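PDB 4WYH: primase X domain-containing protein from Sulfolobus solfataricus, which serves as a noncatalytic subunit (PriX) of the archaeal eukaryotic-type primase and is essential for its efficient primer synthesis. Local coordinates for residues Q44-R49 with Y119-R124; E76-Y79 with K85-E88; K109-E112 with E117-N120; V54-L59 with N96-K101. All blocks are in the same frame, centred on the assembly; numbering follows the deposited sequence.

Contact 1 of 4, residues Q44-R49 with Y119-R124; sequences QDSRKR and YNEIIR
The carboxylate of E121 sits over the turn Q44-S46 and collects its successive backbone N-H groups, a helix-borne acid gripping the loop that starts another helix in this all-helical primase X fold. CG of E121 lies beside the backbone N (chi1 -65°) and the chain is extended beyond it (chi2 -171°), carrying the carboxylate out to the turn. The tight part is around E121 OE1, which accepts three hydrogen bonds: from Q44 N at 3.1 Å, from S46 N at 3.0 Å and from S46 OG at 2.6 Å. Q44 N comes from above one face of the carboxylate plane and the S46 hydroxyl from the opposite face; S46 N arrives on the syn side, tilted 30° toward the hydroxyl's face. E121 OE2 takes D45 N at 2.8 Å on its syn lone pair. S46 stands at the N-cap position of helix 47-63, yet its hydroxyl is spent on the glutamate. Toward solvent the contact thins: Q44 and D45 are exposed, and Q44 CB lies 3.4 Å from E121 OE2. Replacing E121 by alanine is likely to leave three backbone amides and the S46 hydroxyl without the carboxylate that accepts from them. D45 binds manganese(II) in another structure of this protein; the bonds to the turn may steady it through its backbone. The two acids approach at this outer edge, D45 OD2 4.2 Å from E121 OE2.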
loop_
_atom_site.group_PDB
_atom_site.type_symbol
_atom_site.label_atom_id
_atom_site.label_comp_id
_atom_site.label_asym_id
_atom_site.label_seq_id
_atom_site.Cartn_x
_atom_site.Cartn_y
_atom_site.Cartn_z
ATOM N N GLN A 44 4.118 9.474 2.251
ATOM C CA GLN A 44 3.872 10.704 2.947
ATOM C C GLN A 44 2.377 11.082 2.988
ATOM O O GLN A 44 1.730 10.686 3.900
ATOM C CB GLN A 44 4.797 11.785 2.413
ATOM C CG GLN A 44 4.747 13.072 3.191
ATOM C CD GLN A 44 5.882 14.029 2.855
ATOM O OE1 GLN A 44 6.372 14.729 3.728
ATOM N NE2 GLN A 44 6.314 14.054 1.616
ATOM N N ASP A 45 1.897 11.940 2.109
ATOM C CA ASP A 45 0.491 12.287 2.056
ATOM C C ASP A 45 -0.397 11.226 1.410
ATOM O O ASP A 45 -1.591 11.276 1.553
ATOM C CB ASP A 45 0.310 13.584 1.295
ATOM C CG ASP A 45 1.033 14.796 1.985
ATOM O OD1 ASP A 45 1.367 14.733 3.195
ATOM O OD2 ASP A 45 1.269 15.761 1.244
ATOM N N SER A 46 0.194 10.254 0.710
ATOM C CA SER A 46 -0.559 9.296 -0.031
ATOM C C SER A 46 -0.655 7.932 0.638
ATOM O O SER A 46 -1.114 7.021 0.015
ATOM C CB SER A 46 0.004 9.178 -1.446
ATOM O OG SER A 46 1.215 8.486 -1.449
ATOM N N ARG A 47 -0.190 7.792 1.892
ATOM C CA ARG A 47 -0.141 6.494 2.614
ATOM C C ARG A 47 -1.412 5.731 2.644
ATOM O O ARG A 47 -1.392 4.548 2.334
ATOM C CB ARG A 47 0.344 6.656 4.062
ATOM C CG ARG A 47 1.814 6.859 4.179
ATOM C CD ARG A 47 2.204 7.271 5.603
ATOM N NE ARG A 47 1.614 8.559 5.967
ATOM C CZ ARG A 47 1.547 8.994 7.209
ATOM N NH1 ARG A 47 2.022 8.260 8.245
ATOM N NH2 ARG A 47 1.036 10.174 7.426
ATOM N N LYS A 48 -2.534 6.394 2.975
ATOM C CA LYS A 48 -3.779 5.678 3.093
ATOM C C LYS A 48 -4.286 5.206 1.732
ATOM O O LYS A 48 -4.645 4.082 1.553
ATOM C CB LYS A 48 -4.802 6.502 3.876
ATOM C CG LYS A 48 -4.532 6.439 5.369
ATOM C CD LYS A 48 -5.538 7.293 6.115
ATOM C CE LYS A 48 -5.110 7.393 7.556
ATOM N NZ LYS A 48 -6.056 8.260 8.314
ATOM N N ARG A 49 -4.213 6.063 0.732
ATOM C CA ARG A 49 -4.581 5.639 -0.624
ATOM C C ARG A 49 -3.680 4.508 -1.166
ATOM O O ARG A 49 -4.190 3.580 -1.778
ATOM C CB ARG A 49 -4.507 6.857 -1.564
ATOM C CG ARG A 49 -5.512 7.903 -1.171
ATOM C CD ARG A 49 -5.754 8.905 -2.311
ATOM N NE ARG A 49 -4.520 9.424 -2.909
ATOM C CZ ARG A 49 -3.925 10.528 -2.521
ATOM N NH1 ARG A 49 -4.385 11.162 -1.487
ATOM N NH2 ARG A 49 -2.832 10.978 -3.138
ATOM N N TYR A 119 1.904 9.059 -7.141
ATOM C CA TYR A 119 2.906 8.596 -8.110
ATOM C C TYR A 119 4.239 9.247 -7.750
ATOM O O TYR A 119 5.238 8.590 -7.694
ATOM C CB TYR A 119 2.531 8.983 -9.511
ATOM C CG TYR A 119 3.364 8.389 -10.566
ATOM C CD1 TYR A 119 3.225 7.076 -10.919
ATOM C CD2 TYR A 119 4.304 9.186 -11.258
ATOM C CE1 TYR A 119 4.025 6.521 -11.921
ATOM C CE2 TYR A 119 5.062 8.650 -12.282
ATOM C CZ TYR A 119 4.906 7.311 -12.602
ATOM O OH TYR A 119 5.662 6.750 -13.611
ATOM N N ASN A 120 4.246 10.551 -7.565
ATOM C CA ASN A 120 5.505 11.210 -7.190
ATOM C C ASN A 120 6.081 10.657 -5.875
ATOM O O ASN A 120 7.236 10.458 -5.799
ATOM C CB ASN A 120 5.315 12.707 -7.108
ATOM C CG ASN A 120 5.276 13.349 -8.479
ATOM O OD1 ASN A 120 5.585 12.696 -9.478
ATOM N ND2 ASN A 120 4.887 14.590 -8.558
ATOM N N GLU A 121 5.262 10.396 -4.862
ATOM C CA GLU A 121 5.787 9.867 -3.624
ATOM C C GLU A 121 6.468 8.470 -3.816
ATOM O O GLU A 121 7.510 8.162 -3.220
ATOM C CB GLU A 121 4.706 9.872 -2.554
ATOM C CG GLU A 121 4.222 11.273 -2.155
ATOM C CD GLU A 121 3.310 11.261 -0.933
ATOM O OE1 GLU A 121 2.913 10.178 -0.492
ATOM O OE2 GLU A 121 3.025 12.340 -0.433
ATOM N N ILE A 122 5.840 7.639 -4.647
ATOM C CA ILE A 122 6.323 6.291 -4.985
ATOM C C ILE A 122 7.652 6.359 -5.733
ATOM O O ILE A 122 8.632 5.755 -5.347
ATOM C CB ILE A 122 5.269 5.569 -5.849
ATOM C CG1 ILE A 122 4.073 5.170 -4.978
ATOM C CG2 ILE A 122 5.849 4.344 -6.551
ATOM C CD1 ILE A 122 2.885 4.695 -5.785
ATOM N N ILE A 123 7.630 7.094 -6.820
ATOM C CA ILE A 123 8.782 7.273 -7.672
ATOM C C ILE A 123 9.963 7.822 -6.893
ATOM O O ILE A 123 11.083 7.412 -7.117
ATOM C CB ILE A 123 8.411 8.260 -8.816
ATOM C CG1 ILE A 123 7.499 7.635 -9.825
ATOM C CG2 ILE A 123 9.619 8.807 -9.517
ATOM C CD1 ILE A 123 7.884 6.278 -10.284
ATOM N N ARG A 124 9.708 8.790 -6.016
ATOM C CA ARG A 124 10.786 9.466 -5.244
ATOM C C ARG A 124 11.481 8.496 -4.329
ATOM O O ARG A 124 12.740 8.549 -4.198
ATOM C CB ARG A 124 10.266 10.668 -4.463
ATOM C CG ARG A 124 9.921 11.786 -5.451
ATOM C CD ARG A 124 9.260 12.977 -4.772
ATOM N NE ARG A 124 9.008 14.089 -5.709
ATOM C CZ ARG A 124 8.077 15.027 -5.520
ATOM N NH1 ARG A 124 7.324 14.983 -4.433
ATOM N NH2 ARG A 124 7.890 16.005 -6.409
#

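Contact 2 of 4, residues E76-Y79 with K85-E88; sequences EFYY and KVYE
Y78 turns one face of its ring to V86, while the neighbouring Y79 reaches past it to the valine's backbone. The CB of V86 stands 3.8 Å from the centroid of the Y78 ring, only 12° off the ring normal, a CH-pi contact almost over the centre. The two side chains run past each other in opposite directions, and CG1 of V86 lies nearest Y78 CD2, at 3.6 Å. With CG anti to the backbone N (chi1 -175°), Y78 swings its ring out from the last turn of its helix and under the valine.

Y79 begins where the helix ends. Its CG lies beside the backbone N instead, and the rings pack: CD2 of Y78 rests 3.6 Å above the centre of the Y79 ring, and CE1 of Y79 lies at the Y78 edge. At the end of Y79, the OH accepts a hydrogen bond from V86 N of 3.0 Å that is almost straight, at 177°. The same valine CG1 packs 3.8 Å from Y79 CE2, so one residue meets both tyrosines, through its side chain and its amide.

The contact thus pins the loop leading into helix 88-101 back onto the C-terminal end of helix 67-78. Behind it lies helix 47-63, whose R47 makes a cation-pi contact with Y78 and a hydrogen bond to its carbonyl, and whose K48 packs against the same tyrosine.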
loop_
_atom_site.group_PDB
_atom_site.type_symbol
_atom_site.label_atom_id
_atom_site.label_comp_id
_atom_site.label_asym_id
_atom_site.label_seq_id
_atom_site.Cartn_x
_atom_site.Cartn_y
_atom_site.Cartn_z
ATOM N N GLU A 76 3.018 -1.266 9.928
ATOM C CA GLU A 76 4.469 -0.965 9.915
ATOM C C GLU A 76 4.849 -0.002 8.830
ATOM O O GLU A 76 5.568 0.925 9.123
ATOM C CB GLU A 76 5.275 -2.188 9.601
ATOM C CG GLU A 76 5.769 -2.887 10.753
ATOM C CD GLU A 76 6.320 -4.227 10.348
ATOM O OE1 GLU A 76 6.253 -4.706 9.162
ATOM O OE2 GLU A 76 6.751 -4.812 11.284
ATOM N N PHE A 77 4.360 -0.198 7.616
ATOM C CA PHE A 77 4.484 0.774 6.539
ATOM C C PHE A 77 3.928 2.144 6.894
ATOM O O PHE A 77 4.636 3.152 6.751
ATOM C CB PHE A 77 3.749 0.269 5.283
ATOM C CG PHE A 77 3.474 1.343 4.291
ATOM C CD1 PHE A 77 4.514 1.875 3.552
ATOM C CD2 PHE A 77 2.163 1.847 4.085
ATOM C CE1 PHE A 77 4.257 2.878 2.627
ATOM C CE2 PHE A 77 1.925 2.841 3.134
ATOM C CZ PHE A 77 2.971 3.356 2.431
ATOM N N TYR A 78 2.691 2.190 7.395
ATOM C CA TYR A 78 2.041 3.448 7.723
ATOM C C TYR A 78 2.817 4.312 8.643
ATOM O O TYR A 78 2.865 5.522 8.406
ATOM C CB TYR A 78 0.582 3.274 8.230
ATOM C CG TYR A 78 -0.087 4.604 8.445
ATOM C CD1 TYR A 78 -0.675 5.305 7.406
ATOM C CD2 TYR A 78 -0.060 5.206 9.709
ATOM C CE1 TYR A 78 -1.243 6.561 7.632
ATOM C CE2 TYR A 78 -0.575 6.461 9.936
ATOM C CZ TYR A 78 -1.166 7.153 8.895
ATOM O OH TYR A 78 -1.708 8.392 9.147
ATOM N N TYR A 79 3.398 3.738 9.716
ATOM C CA TYR A 79 4.093 4.517 10.711
ATOM C C TYR A 79 5.607 4.740 10.403
ATOM O O TYR A 79 6.364 5.215 11.234
ATOM C CB TYR A 79 3.840 3.947 12.108
ATOM C CG TYR A 79 2.407 4.059 12.564
ATOM C CD1 TYR A 79 1.843 5.297 12.830
ATOM C CD2 TYR A 79 1.609 2.927 12.756
ATOM C CE1 TYR A 79 0.507 5.426 13.294
ATOM C CE2 TYR A 79 0.261 3.069 13.191
ATOM C CZ TYR A 79 -0.255 4.316 13.465
ATOM O OH TYR A 79 -1.550 4.536 13.885
ATOM N N LYS A 85 -2.163 8.958 12.134
ATOM C CA LYS A 85 -2.686 7.781 12.706
ATOM C C LYS A 85 -3.595 6.985 11.772
ATOM O O LYS A 85 -4.306 7.529 10.942
ATOM C CB LYS A 85 -3.412 8.132 13.953
ATOM C CG LYS A 85 -4.671 8.888 13.662
ATOM C CD LYS A 85 -5.641 8.621 14.786
ATOM C CE LYS A 85 -6.909 9.411 14.638
ATOM N NZ LYS A 85 -6.824 10.657 15.502
ATOM N N VAL A 86 -3.519 5.680 11.940
ATOM C CA VAL A 86 -4.387 4.749 11.246
ATOM C C VAL A 86 -5.089 3.796 12.275
ATOM O O VAL A 86 -4.459 3.337 13.232
ATOM C CB VAL A 86 -3.616 3.964 10.131
ATOM C CG1 VAL A 86 -2.643 2.905 10.723
ATOM C CG2 VAL A 86 -4.636 3.286 9.237
ATOM N N TYR A 87 -6.388 3.528 12.055
ATOM C CA TYR A 87 -7.203 2.548 12.813
ATOM C C TYR A 87 -6.967 1.136 12.352
ATOM O O TYR A 87 -7.007 0.855 11.137
ATOM C CB TYR A 87 -8.716 2.852 12.614
ATOM C CG TYR A 87 -9.207 4.135 13.245
ATOM C CD1 TYR A 87 -9.971 4.128 14.438
ATOM C CD2 TYR A 87 -8.926 5.382 12.662
ATOM C CE1 TYR A 87 -10.448 5.326 14.998
ATOM C CE2 TYR A 87 -9.387 6.576 13.236
ATOM C CZ TYR A 87 -10.167 6.550 14.377
ATOM O OH TYR A 87 -10.617 7.756 14.905
ATOM N N GLU A 88 -6.771 0.239 13.307
ATOM C CA GLU A 88 -6.739 -1.173 13.004
ATOM C C GLU A 88 -8.052 -1.619 12.361
ATOM O O GLU A 88 -8.042 -2.456 11.519
ATOM C CB GLU A 88 -6.470 -2.042 14.207
ATOM C CG GLU A 88 -4.982 -2.153 14.484
ATOM C CD GLU A 88 -4.637 -3.236 15.497
ATOM O OE1 GLU A 88 -5.516 -4.018 15.906
ATOM O OE2 GLU A 88 -3.468 -3.289 15.871
#

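Contact 3 of 4, residues K109-E112 with E117-N120; sequences KRIE and EMYN
The first torsion of Y119 (chi1 -171°) lays the tyrosine ring against the backbone and side chain of E112, and E112 adds a bend at chi2 (-78°) that folds its CG over the same ring. That E112 carbon lies 3.8 Å from the Y119 ring centroid and 12° off the normal, a CH-pi contact over the face, while the carboxylate plane stands nearly perpendicular to the ring. E112 N comes within 3.5 Å of Y119 CD1, and I111 CG2 sits at the ring's edge, 3.8 Å from Y119 CB. These contacts join helix 108-114 to helix 116-128, two consecutive helices meeting at a sharp corner at the C-terminal end of the all-helical fold. The inner side of the corner is apolar. There M118 brings CE against both CD1 and CG1 of I111, each at 3.3 Å, tighter than usual carbon contact, and the side chains cross at about a right angle. V54 of helix 47-63 touches I111 and M118 from within the core, with F50 also packing on the methionine. A serine in place of Y119 would probably leave the E112 methylenes without the face they lie on and open a gap beside I111 CG2. E117, on the outward side, forms a salt bridge to R49 of helix 47-63.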
loop_
_atom_site.group_PDB
_atom_site.type_symbol
_atom_site.label_atom_id
_atom_site.label_comp_id
_atom_site.label_asym_id
_atom_site.label_seq_id
_atom_site.Cartn_x
_atom_site.Cartn_y
_atom_site.Cartn_z
ATOM N N LYS A 109 1.161 2.700 -14.126
ATOM C CA LYS A 109 0.477 3.477 -15.186
ATOM C C LYS A 109 -0.836 4.144 -14.709
ATOM O O LYS A 109 -1.075 5.315 -14.945
ATOM C CB LYS A 109 0.201 2.571 -16.415
ATOM C CG LYS A 109 -0.032 3.329 -17.713
ATOM C CD LYS A 109 1.123 4.280 -18.061
ATOM C CE LYS A 109 0.785 5.287 -19.169
ATOM N NZ LYS A 109 0.161 4.637 -20.342
ATOM N N ARG A 110 -1.715 3.385 -14.068
ATOM C CA ARG A 110 -2.955 3.928 -13.561
ATOM C C ARG A 110 -2.677 4.951 -12.471
ATOM O O ARG A 110 -3.301 5.975 -12.417
ATOM C CB ARG A 110 -3.847 2.821 -13.041
ATOM C CG ARG A 110 -5.089 3.277 -12.311
ATOM C CD ARG A 110 -6.031 2.132 -11.904
ATOM N NE ARG A 110 -6.733 1.597 -13.078
ATOM C CZ ARG A 110 -7.760 0.779 -13.009
ATOM N NH1 ARG A 110 -8.136 0.336 -11.848
ATOM N NH2 ARG A 110 -8.378 0.377 -14.111
ATOM N N ILE A 111 -1.781 4.641 -11.570
ATOM C CA ILE A 111 -1.411 5.604 -10.541
ATOM C C ILE A 111 -0.937 6.929 -11.181
ATOM O O ILE A 111 -1.369 8.006 -10.734
ATOM C CB ILE A 111 -0.358 5.027 -9.571
ATOM C CG1 ILE A 111 -0.958 3.893 -8.716
ATOM C CG2 ILE A 111 0.227 6.107 -8.662
ATOM C CD1 ILE A 111 0.077 2.868 -8.309
ATOM N N GLU A 112 -0.057 6.872 -12.200
ATOM C CA GLU A 112 0.301 8.073 -12.944
ATOM C C GLU A 112 -0.923 8.847 -13.473
ATOM O O GLU A 112 -1.005 10.059 -13.376
ATOM C CB GLU A 112 1.234 7.728 -14.107
ATOM C CG GLU A 112 2.095 8.896 -14.560
ATOM C CD GLU A 112 1.332 9.903 -15.421
ATOM O OE1 GLU A 112 0.418 9.483 -16.204
ATOM O OE2 GLU A 112 1.619 11.137 -15.300
ATOM N N GLU A 117 -0.073 12.700 -7.185
ATOM C CA GLU A 117 0.518 12.921 -5.844
ATOM C C GLU A 117 1.170 11.645 -5.321
ATOM O O GLU A 117 2.313 11.621 -4.894
ATOM C CB GLU A 117 -0.528 13.492 -4.869
ATOM C CG GLU A 117 0.009 13.631 -3.447
ATOM C CD GLU A 117 -1.046 14.099 -2.460
ATOM O OE1 GLU A 117 -1.767 13.263 -1.938
ATOM O OE2 GLU A 117 -1.100 15.303 -2.163
ATOM N N MET A 118 0.423 10.553 -5.388
ATOM C CA MET A 118 0.928 9.280 -4.929
ATOM C C MET A 118 2.065 8.832 -5.850
ATOM O O MET A 118 3.070 8.247 -5.431
ATOM C CB MET A 118 -0.202 8.244 -4.935
ATOM C CG MET A 118 0.254 6.806 -4.653
ATOM S SD MET A 118 -1.111 5.644 -4.446
ATOM C CE MET A 118 -0.575 4.354 -5.473
ATOM N N TYR A 119 1.904 9.059 -7.141
ATOM C CA TYR A 119 2.906 8.596 -8.110
ATOM C C TYR A 119 4.239 9.247 -7.750
ATOM O O TYR A 119 5.238 8.590 -7.694
ATOM C CB TYR A 119 2.531 8.983 -9.511
ATOM C CG TYR A 119 3.364 8.389 -10.566
ATOM C CD1 TYR A 119 3.225 7.076 -10.919
ATOM C CD2 TYR A 119 4.304 9.186 -11.258
ATOM C CE1 TYR A 119 4.025 6.521 -11.921
ATOM C CE2 TYR A 119 5.062 8.650 -12.282
ATOM C CZ TYR A 119 4.906 7.311 -12.602
ATOM O OH TYR A 119 5.662 6.750 -13.611
ATOM N N ASN A 120 4.246 10.551 -7.565
ATOM C CA ASN A 120 5.505 11.210 -7.190
ATOM C C ASN A 120 6.081 10.657 -5.875
ATOM O O ASN A 120 7.236 10.458 -5.799
ATOM C CB ASN A 120 5.315 12.707 -7.108
ATOM C CG ASN A 120 5.276 13.349 -8.479
ATOM O OD1 ASN A 120 5.585 12.696 -9.478
ATOM N ND2 ASN A 120 4.887 14.590 -8.558
#

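Contact 4 of 4, residues V54-L59 with N96-K101; sequences VASRYL and NGVKKK
V98 reaches from helix 88-101 against S56 and R57 of helix 47-63, and the contact can be followed outward from its CB. That first carbon lies 4.0 Å from R57 CG, part of the extended chain that crosses the valine at about a right angle. From CB the two methyls part. CG1, beside the backbone N (chi1 -58°), fits between two residues, 3.7 Å from R57 CG on one hand and 3.5 Å from S56 OG on the other. CG2 turns instead toward the serine backbone, approaching S56 O at 3.9 Å. The setting is an all-helical bundle, and between these two segments V98 is the residue of helix 88-101 that makes the contact; within segments 54-59 and 96-101 the nearest CA atoms, R57 and V98, are 5.8 Å apart, and segment 54-59 holds a wider pi-type turn. The polar ends of the two partners are engaged beyond the valine: S56 OG bonds to the I51 carbonyl, and R57 NH1 to that of L104 just after helix 88-101. The buried hydroxyl that CG1 touches is therefore already satisfied within its own helix. V98 also packs on V60, and its carbonyl accepts a hydrogen bond from N61, extending the join along helix 47-63. On the outer side of helix 88-101, K101 folds back on its own turn, where NZ lies 2.8 Å from G97 O, above the carbonyl plane and on the opposite face from K101 N.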
loop_
_atom_site.group_PDB
_atom_site.type_symbol
_atom_site.label_atom_id
_atom_site.label_comp_id
_atom_site.label_asym_id
_atom_site.label_seq_id
_atom_site.Cartn_x
_atom_site.Cartn_y
_atom_site.Cartn_z
ATOM N N VAL A 54 -3.319 -0.186 -3.545
ATOM C CA VAL A 54 -2.174 -0.900 -3.989
ATOM C C VAL A 54 -1.711 -1.970 -2.989
ATOM O O VAL A 54 -1.779 -3.160 -3.287
ATOM C CB VAL A 54 -1.021 0.080 -4.357
ATOM C CG1 VAL A 54 0.161 -0.687 -4.872
ATOM C CG2 VAL A 54 -1.516 1.157 -5.318
ATOM N N ALA A 55 -1.224 -1.569 -1.829
ATOM C CA ALA A 55 -0.489 -2.493 -0.998
ATOM C C ALA A 55 -1.354 -3.606 -0.440
ATOM O O ALA A 55 -0.961 -4.766 -0.472
ATOM C CB ALA A 55 0.199 -1.744 0.110
ATOM N N SER A 56 -2.530 -3.283 0.055
ATOM C CA SER A 56 -3.403 -4.317 0.620
ATOM C C SER A 56 -3.734 -5.396 -0.446
ATOM O O SER A 56 -3.633 -6.564 -0.156
ATOM C CB SER A 56 -4.732 -3.741 1.175
ATOM O OG SER A 56 -5.492 -3.137 0.155
ATOM N N ARG A 57 -4.082 -4.951 -1.654
ATOM C CA ARG A 57 -4.418 -5.841 -2.760
ATOM C C ARG A 57 -3.230 -6.685 -3.202
ATOM O O ARG A 57 -3.374 -7.841 -3.468
ATOM C CB ARG A 57 -4.871 -5.005 -3.917
ATOM C CG ARG A 57 -5.998 -4.020 -3.580
ATOM C CD ARG A 57 -6.470 -3.347 -4.833
ATOM N NE ARG A 57 -7.516 -2.413 -4.582
ATOM C CZ ARG A 57 -8.207 -1.814 -5.527
ATOM N NH1 ARG A 57 -7.941 -2.062 -6.815
ATOM N NH2 ARG A 57 -9.140 -0.927 -5.189
ATOM N N TYR A 58 -2.042 -6.095 -3.271
ATOM C CA TYR A 58 -0.855 -6.874 -3.559
ATOM C C TYR A 58 -0.609 -7.986 -2.542
ATOM O O TYR A 58 -0.421 -9.163 -2.868
ATOM C CB TYR A 58 0.323 -5.942 -3.609
ATOM C CG TYR A 58 1.673 -6.625 -3.630
ATOM C CD1 TYR A 58 2.055 -7.379 -4.705
ATOM C CD2 TYR A 58 2.553 -6.545 -2.505
ATOM C CE1 TYR A 58 3.301 -8.040 -4.714
ATOM C CE2 TYR A 58 3.788 -7.209 -2.489
ATOM C CZ TYR A 58 4.159 -7.904 -3.604
ATOM O OH TYR A 58 5.336 -8.527 -3.707
ATOM N N LEU A 59 -0.577 -7.605 -1.276
ATOM C CA LEU A 59 -0.304 -8.529 -0.216
ATOM C C LEU A 59 -1.299 -9.696 -0.202
ATOM O O LEU A 59 -0.930 -10.861 -0.162
ATOM C CB LEU A 59 -0.314 -7.778 1.130
ATOM C CG LEU A 59 0.837 -6.799 1.376
ATOM C CD1 LEU A 59 0.604 -6.069 2.691
ATOM C CD2 LEU A 59 2.110 -7.609 1.373
ATOM N N ASN A 96 -10.014 -7.348 4.480
ATOM C CA ASN A 96 -11.151 -8.232 4.208
ATOM C C ASN A 96 -11.824 -7.883 2.906
ATOM O O ASN A 96 -12.122 -8.783 2.136
ATOM C CB ASN A 96 -12.176 -8.113 5.325
ATOM C CG ASN A 96 -13.309 -9.119 5.160
ATOM O OD1 ASN A 96 -13.113 -10.302 5.422
ATOM N ND2 ASN A 96 -14.479 -8.660 4.754
ATOM N N GLY A 97 -12.086 -6.577 2.659
ATOM C CA GLY A 97 -12.779 -6.145 1.418
ATOM C C GLY A 97 -12.037 -6.499 0.132
ATOM O O GLY A 97 -12.643 -6.935 -0.861
ATOM N N VAL A 98 -10.720 -6.250 0.105
ATOM C CA VAL A 98 -9.921 -6.542 -1.096
ATOM C C VAL A 98 -9.809 -8.013 -1.306
ATOM O O VAL A 98 -9.770 -8.472 -2.468
ATOM C CB VAL A 98 -8.514 -5.919 -1.111
ATOM C CG1 VAL A 98 -8.586 -4.433 -0.985
ATOM C CG2 VAL A 98 -7.496 -6.551 -0.146
ATOM N N LYS A 99 -9.729 -8.783 -0.222
ATOM C CA LYS A 99 -9.718 -10.245 -0.327
ATOM C C LYS A 99 -11.011 -10.774 -0.887
ATOM O O LYS A 99 -10.995 -11.689 -1.725
ATOM C CB LYS A 99 -9.459 -10.902 1.040
ATOM C CG LYS A 99 -9.319 -12.445 0.982
ATOM C CD LYS A 99 -8.967 -13.035 2.340
ATOM C CE LYS A 99 -8.647 -14.523 2.287
ATOM N NZ LYS A 99 -7.302 -14.812 1.683
ATOM N N LYS A 100 -12.124 -10.270 -0.395
ATOM C CA LYS A 100 -13.427 -10.733 -0.876
ATOM C C LYS A 100 -13.654 -10.447 -2.366
ATOM O O LYS A 100 -14.169 -11.318 -3.092
ATOM C CB LYS A 100 -14.554 -10.104 -0.051
ATOM C CG LYS A 100 -14.762 -10.792 1.257
ATOM C CD LYS A 100 -16.181 -10.698 1.773
ATOM C CE LYS A 100 -16.225 -11.088 3.247
ATOM N NZ LYS A 100 -17.552 -11.676 3.486
ATOM N N LYS A 101 -13.307 -9.221 -2.825
ATOM C CA LYS A 101 -13.548 -8.829 -4.195
ATOM C C LYS A 101 -12.439 -9.224 -5.164
ATOM O O LYS A 101 -12.599 -9.111 -6.400
ATOM C CB LYS A 101 -13.897 -7.326 -4.269
ATOM C CG LYS A 101 -15.182 -6.934 -3.513
ATOM C CD LYS A 101 -15.408 -5.417 -3.411
ATOM C CE LYS A 101 -14.702 -4.779 -2.230
ATOM N NZ LYS A 101 -15.024 -5.486 -0.990
#

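Followed from the N terminus, the chain opens contact 1 just before helix 47-63 and contact 4 farther along that helix. Contact 2 closes first, a short loop between helix 67-78 and the start of helix 88-101, lying within the span of contact 4, which shuts at the end of the latter helix. Contact 3 then closes a tight turn between the last two helices, and contact 1 spans them all. None cross; contacts 1 and 3 end on the same part of helix 116-128, sharing Y119 and N120. Contacts 1 and 4 both use helix 47-63, which also touches the segments of contacts 2 and 3, tying the early helices to the C-terminal pair.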